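Local coordinates for A223 penton protein C-terminal domain-containing protein (Sulfolobus turreted icosahedral virus, PDB 4IL7) that is a structural protein of the viral capsid, in which it probably helps build the penton; the domain here is its C-terminal partial jelly roll, at residues Gly112-Thr117 with Asn132-Ile137; Phe125-Gly130 with Met145-Ser150. The protein carries 1 engineered substitution. All blocks are in the same frame, centred on the assembly; numbering follows the deposited sequence.

Interaction 1: residues Gly112-Thr117 with Asn132-Ile137; sequences GQITLT and NKIPVI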
loop_
_atom_site.group_PDB
_atom_site.type_symbol
_atom_site.label_atom_id
_atom_site.label_comp_id
_atom_site.label_asym_id
_atom_site.label_seq_id
_atom_site.Cartn_x
_atom_site.Cartn_y
_atom_site.Cartn_z
ATOM N N GLY A 112 -5.956 1.304 8.939
ATOM C CA GLY A 112 -4.551 1.328 9.303
ATOM C C GLY A 112 -3.777 2.410 8.621
ATOM O O GLY A 112 -4.302 3.473 8.340
ATOM N N GLN A 113 -2.500 2.074 8.386
ATOM C CA GLN A 113 -1.467 3.018 7.976
ATOM C C GLN A 113 -0.515 2.345 7.025
ATOM O O GLN A 113 -0.246 1.171 7.192
ATOM C CB GLN A 113 -0.661 3.550 9.157
ATOM C CG GLN A 113 -1.413 4.443 10.104
ATOM C CD GLN A 113 -0.431 5.233 10.965
ATOM O OE1 GLN A 113 0.788 4.826 11.134
ATOM N NE2 GLN A 113 -0.866 6.408 11.347
ATOM N N ILE A 114 0.041 3.133 6.106
ATOM C CA ILE A 114 1.179 2.719 5.261
ATOM C C ILE A 114 2.212 3.806 5.286
ATOM O O ILE A 114 1.910 4.980 5.292
ATOM C CB ILE A 114 0.737 2.352 3.803
ATOM C CG1 ILE A 114 1.823 1.661 2.998
ATOM C CG2 ILE A 114 0.134 3.544 3.112
ATOM C CD1 ILE A 114 1.334 1.083 1.648
ATOM N N THR A 115 3.498 3.400 5.225
ATOM C CA THR A 115 4.614 4.305 5.148
ATOM C C THR A 115 5.383 4.100 3.894
ATOM O O THR A 115 5.705 2.934 3.538
ATOM C CB THR A 115 5.555 4.120 6.331
ATOM O OG1 THR A 115 4.831 4.287 7.545
ATOM C CG2 THR A 115 6.722 5.099 6.327
ATOM N N LEU A 116 5.668 5.149 3.164
ATOM C CA LEU A 116 6.431 5.173 1.941
ATOM C C LEU A 116 7.664 6.007 2.073
ATOM O O LEU A 116 7.621 7.057 2.768
ATOM C CB LEU A 116 5.631 5.749 0.781
ATOM C CG LEU A 116 4.259 5.136 0.479
ATOM C CD1 LEU A 116 3.593 5.764 -0.724
ATOM C CD2 LEU A 116 4.333 3.644 0.265
ATOM N N THR A 117 8.746 5.686 1.410
ATOM C CA THR A 117 9.941 6.496 1.396
ATOM C C THR A 117 10.399 6.717 -0.012
ATOM O O THR A 117 10.406 5.783 -0.809
ATOM C CB THR A 117 11.015 5.887 2.286
ATOM O OG1 THR A 117 11.595 4.709 1.676
ATOM C CG2 THR A 117 10.572 5.580 3.618
ATOM N N ASN A 132 -7.243 2.609 -1.941
ATOM C CA ASN A 132 -6.465 3.749 -1.444
ATOM C C ASN A 132 -5.488 4.063 -2.557
ATOM O O ASN A 132 -4.742 3.183 -2.974
ATOM C CB ASN A 132 -5.717 3.391 -0.171
ATOM C CG ASN A 132 -6.610 2.975 0.943
ATOM O OD1 ASN A 132 -6.981 3.747 1.802
ATOM N ND2 ASN A 132 -6.988 1.690 0.982
ATOM N N LYS A 133 -5.467 5.249 -3.099
ATOM C CA LYS A 133 -4.698 5.610 -4.306
ATOM C C LYS A 133 -3.741 6.750 -3.917
ATOM O O LYS A 133 -4.180 7.823 -3.443
ATOM C CB LYS A 133 -5.704 6.072 -5.364
ATOM C CG LYS A 133 -5.123 6.459 -6.690
ATOM C CD LYS A 133 -6.253 6.554 -7.723
ATOM C CE LYS A 133 -5.716 6.949 -9.078
ATOM N NZ LYS A 133 -6.860 7.009 -10.032
ATOM N N ILE A 134 -2.458 6.535 -4.189
ATOM C CA ILE A 134 -1.381 7.450 -3.849
ATOM C C ILE A 134 -0.457 7.640 -5.046
ATOM O O ILE A 134 0.133 6.716 -5.545
ATOM C CB ILE A 134 -0.542 6.906 -2.662
ATOM C CG1 ILE A 134 -1.440 6.553 -1.452
ATOM C CG2 ILE A 134 0.540 7.885 -2.273
ATOM C CD1 ILE A 134 -0.718 5.802 -0.307
ATOM N N PRO A 135 -0.339 8.882 -5.555
ATOM C CA PRO A 135 0.668 9.160 -6.575
ATOM C C PRO A 135 2.064 8.878 -6.081
ATOM O O PRO A 135 2.410 9.283 -4.981
ATOM C CB PRO A 135 0.484 10.666 -6.843
ATOM C CG PRO A 135 -0.839 11.000 -6.283
ATOM C CD PRO A 135 -1.089 10.075 -5.158
ATOM N N VAL A 136 2.859 8.193 -6.875
ATOM C CA VAL A 136 4.184 7.821 -6.529
ATOM C C VAL A 136 5.161 7.943 -7.733
ATOM O O VAL A 136 4.775 7.829 -8.914
ATOM C CB VAL A 136 4.258 6.374 -5.977
ATOM C CG1 VAL A 136 3.527 6.281 -4.649
ATOM C CG2 VAL A 136 3.728 5.349 -6.959
ATOM N N ILE A 137 6.428 8.167 -7.420
ATOM C CA ILE A 137 7.448 8.154 -8.446
ATOM C C ILE A 137 8.262 6.853 -8.323
ATOM O O ILE A 137 8.300 6.150 -7.290
ATOM C CB ILE A 137 8.315 9.426 -8.466
ATOM C CG1 ILE A 137 9.326 9.335 -7.371
ATOM C CG2 ILE A 137 7.437 10.658 -8.222
ATOM C CD1 ILE A 137 10.254 10.526 -7.370
#
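I114 and L116 point across the interior of a two-sheet β sandwich, the partial jelly roll of this capsid domain, and meet I134 and V136 on the facing sheet. Strand 110-118 is internal to one four-stranded antiparallel sheet, strand 130-136 is outermost in the other. The axes of the short segments 112-117 and 132-136 run nearly parallel, at 9°, with a closest approach of 10.4 Å. That is face-to-face sheet spacing, too wide for backbone pairing, and side chains alone bridge it.

Four side chains carry the contact, all methyl against methyl. L116 and I134 each meet two partners. CD1 of L116 lies 4.0 Å from I134 CG2, the two side chains extending toward each other tip to tip. The same L116 CD1 is 4.0 Å from V136 CG1, where the side chains cross at about a right angle; one leucine methyl thus touches two residues. L116 gains this reach because its CG stands anti to the carbonyl carbon (chi1 -53°) and CD1 is then carried outward by an extended chi2. I134 divides its two branches between two partners: CG2 serves L116, while the longer arm ends in CD1, 4.2 Å from I114 CG2. The isoleucines slide past each other in opposite directions, so the branch methyl of one meets the end methyl of the other.

All four residues are buried, and the apolar layer continues beyond them. I101 touches both I114 and I134, I142 lies against I114 and L116, and I93 covers V136. With chi1 of I114 at -168°, CG1 lies anti to the backbone N, leaving the shorter CG2 methyl to meet I134 CD1.

Interaction 2: residues Phe125-Gly130 with Met145-Ser150; sequences FNLQTG and MTLTSS. Engineered in segment 145-150: M145 (natural residue Leu).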
loop_
_atom_site.group_PDB
_atom_site.type_symbol
_atom_site.label_atom_id
_atom_site.label_comp_id
_atom_site.label_asym_id
_atom_site.label_seq_id
_atom_site.Cartn_x
_atom_site.Cartn_y
_atom_site.Cartn_z
ATOM N N PHE A 125 0.525 7.499 5.466
ATOM C CA PHE A 125 -0.851 7.667 4.957
ATOM C C PHE A 125 -1.826 6.792 5.741
ATOM O O PHE A 125 -1.592 5.628 6.005
ATOM C CB PHE A 125 -0.937 7.252 3.485
ATOM C CG PHE A 125 -0.073 8.061 2.600
ATOM C CD1 PHE A 125 1.239 7.670 2.327
ATOM C CD2 PHE A 125 -0.527 9.239 2.024
ATOM C CE1 PHE A 125 2.050 8.401 1.517
ATOM C CE2 PHE A 125 0.307 9.991 1.173
ATOM C CZ PHE A 125 1.585 9.536 0.958
ATOM N N ASN A 126 -2.979 7.367 6.012
ATOM C CA ASN A 126 -4.160 6.628 6.469
ATOM C C ASN A 126 -4.667 5.706 5.339
ATOM O O ASN A 126 -4.696 6.049 4.208
ATOM C CB ASN A 126 -5.262 7.625 6.808
ATOM C CG ASN A 126 -6.380 6.948 7.499
ATOM O OD1 ASN A 126 -6.251 6.544 8.618
ATOM N ND2 ASN A 126 -7.489 6.874 6.812
ATOM N N LEU A 127 -5.029 4.508 5.807
ATOM C CA LEU A 127 -5.717 3.530 4.928
ATOM C C LEU A 127 -7.139 3.319 5.432
ATOM O O LEU A 127 -7.397 3.255 6.595
ATOM C CB LEU A 127 -5.027 2.188 4.936
ATOM C CG LEU A 127 -3.617 2.182 4.356
ATOM C CD1 LEU A 127 -2.978 0.820 4.586
ATOM C CD2 LEU A 127 -3.620 2.535 2.910
ATOM N N GLN A 128 -8.019 3.192 4.425
ATOM C CA GLN A 128 -9.413 2.778 4.627
ATOM C C GLN A 128 -9.575 1.438 3.875
ATOM O O GLN A 128 -8.860 1.097 2.968
ATOM C CB GLN A 128 -10.409 3.864 4.148
ATOM C CG GLN A 128 -10.178 5.182 4.836
ATOM C CD GLN A 128 -11.205 6.206 4.555
ATOM O OE1 GLN A 128 -11.592 6.395 3.422
ATOM N NE2 GLN A 128 -11.636 6.910 5.591
ATOM N N THR A 129 -10.701 0.782 4.192
ATOM C CA THR A 129 -11.085 -0.347 3.385
ATOM C C THR A 129 -11.412 0.107 1.983
ATOM O O THR A 129 -11.839 1.258 1.759
ATOM C CB THR A 129 -12.259 -1.110 3.980
ATOM O OG1 THR A 129 -13.421 -0.274 4.046
ATOM C CG2 THR A 129 -11.922 -1.652 5.315
ATOM N N GLY A 130 -11.300 -0.834 1.040
ATOM C CA GLY A 130 -11.438 -0.517 -0.340
ATOM C C GLY A 130 -10.146 0.008 -0.959
ATOM O O GLY A 130 -9.075 -0.327 -0.489
ATOM N N MET A 145 3.414 -1.401 6.627
ATOM C CA MET A 145 1.985 -1.219 6.681
ATOM C C MET A 145 1.507 -1.892 7.986
ATOM O O MET A 145 1.989 -2.985 8.369
ATOM C CB MET A 145 1.309 -1.742 5.362
ATOM C CG MET A 145 -0.248 -2.064 5.643
ATOM S SD MET A 145 -1.088 -3.060 4.383
ATOM C CE MET A 145 -0.615 -2.072 2.912
ATOM N N THR A 146 0.572 -1.259 8.684
ATOM C CA THR A 146 0.008 -1.793 9.933
ATOM C C THR A 146 -1.491 -1.629 9.883
ATOM O O THR A 146 -1.956 -0.495 9.778
ATOM C CB THR A 146 0.623 -1.148 11.157
ATOM O OG1 THR A 146 2.052 -1.242 11.100
ATOM C CG2 THR A 146 0.153 -1.726 12.454
ATOM N N LEU A 147 -2.235 -2.715 9.953
ATOM C CA LEU A 147 -3.683 -2.739 9.962
ATOM C C LEU A 147 -4.199 -3.035 11.336
ATOM O O LEU A 147 -3.535 -3.761 12.104
ATOM C CB LEU A 147 -4.281 -3.693 8.939
ATOM C CG LEU A 147 -3.768 -3.611 7.518
ATOM C CD1 LEU A 147 -4.474 -4.592 6.644
ATOM C CD2 LEU A 147 -3.875 -2.203 6.932
ATOM N N THR A 148 -5.423 -2.547 11.597
ATOM C CA THR A 148 -6.029 -2.777 12.917
ATOM C C THR A 148 -6.806 -4.077 13.011
ATOM O O THR A 148 -7.186 -4.498 14.109
ATOM C CB THR A 148 -6.893 -1.574 13.327
ATOM O OG1 THR A 148 -7.907 -1.359 12.328
ATOM C CG2 THR A 148 -6.021 -0.346 13.494
ATOM N N SER A 149 -7.129 -4.708 11.877
ATOM C CA SER A 149 -7.767 -6.008 11.886
ATOM C C SER A 149 -7.398 -6.748 10.605
ATOM O O SER A 149 -7.053 -6.160 9.572
ATOM C CB SER A 149 -9.239 -5.926 12.108
ATOM O OG SER A 149 -9.858 -5.374 11.072
ATOM N N SER A 150 -7.359 -8.061 10.702
ATOM C CA SER A 150 -6.886 -8.871 9.608
ATOM C C SER A 150 -7.737 -8.680 8.374
ATOM O O SER A 150 -8.968 -8.705 8.379
ATOM C CB SER A 150 -6.922 -10.310 10.016
ATOM O OG SER A 150 -6.321 -11.192 9.075
#
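L127 meets M145 and L147 inside the β sandwich, although all three belong to the same antiparallel sheet: strand 110-118 lies between strands 121-128 and 141-147. The nearest CA atoms, those of L127 and L147, are 8.3 Å apart, in keeping with a neighbour-but-one relation, and no hydrogen bond joins the segments.

Along 125-130, F125 comes first and packs on I114 and L116 of the intervening strand, and N126 follows with its ND2 hydrogen-bonded to N110 OD1. L127 then turns toward 145-150 and is the single residue of its segment to touch it. Its CG sits anti to the carbonyl carbon (chi1 -65°) and chi2 is extended, a shape that brings CD1 to L147 CD2 at 3.9 Å, the side chains meeting at a slant. M145, an engineered residue (leucine in the natural sequence), crosses L127 at roughly a right angle. Its CG lies alongside L127 CD1 at 4.1 Å, and the bend at chi3 (-51°) turns the terminal CE back so that M145 CE too comes within 4.1 Å of L127 CD1. The methionine was modelled in two conformers, and the CE contact, which is that of one of them, is less certain. Past L127, Q128 NE2 bonds to N110 OD1 and T129 OG1 is hydrogen-bonded to the backbone N of G109.

I103 of the facing sheet touches both M145 and L147, placing the contact within the apolar filling. Chemically it rests on dispersion and exclusion of water: carbon against carbon, without a directional bond to fix the angle between the side chains.

In the fold
Both contacts are buried and purely apolar, yet they relate the strands differently. Interaction 1 spans the sandwich, from 110-118 in one sheet to 130-136 in the other; interaction 2 stays within one sheet and reaches over that same strand 110-118. Their centres are about 11 Å apart; that of interaction 1 lies about 6 Å from the centre of the chain, that of interaction 2 about 9 Å. Backbone pairing joins them: G112 O lies 2.8 Å from L127 N and I114 O 2.9 Å from F125 N, both probable hydrogen bonds. N132 ND2 to Q128 O bonds one sheet's strand to the end of the other's, and apolar carbon contacts fill the interior between them.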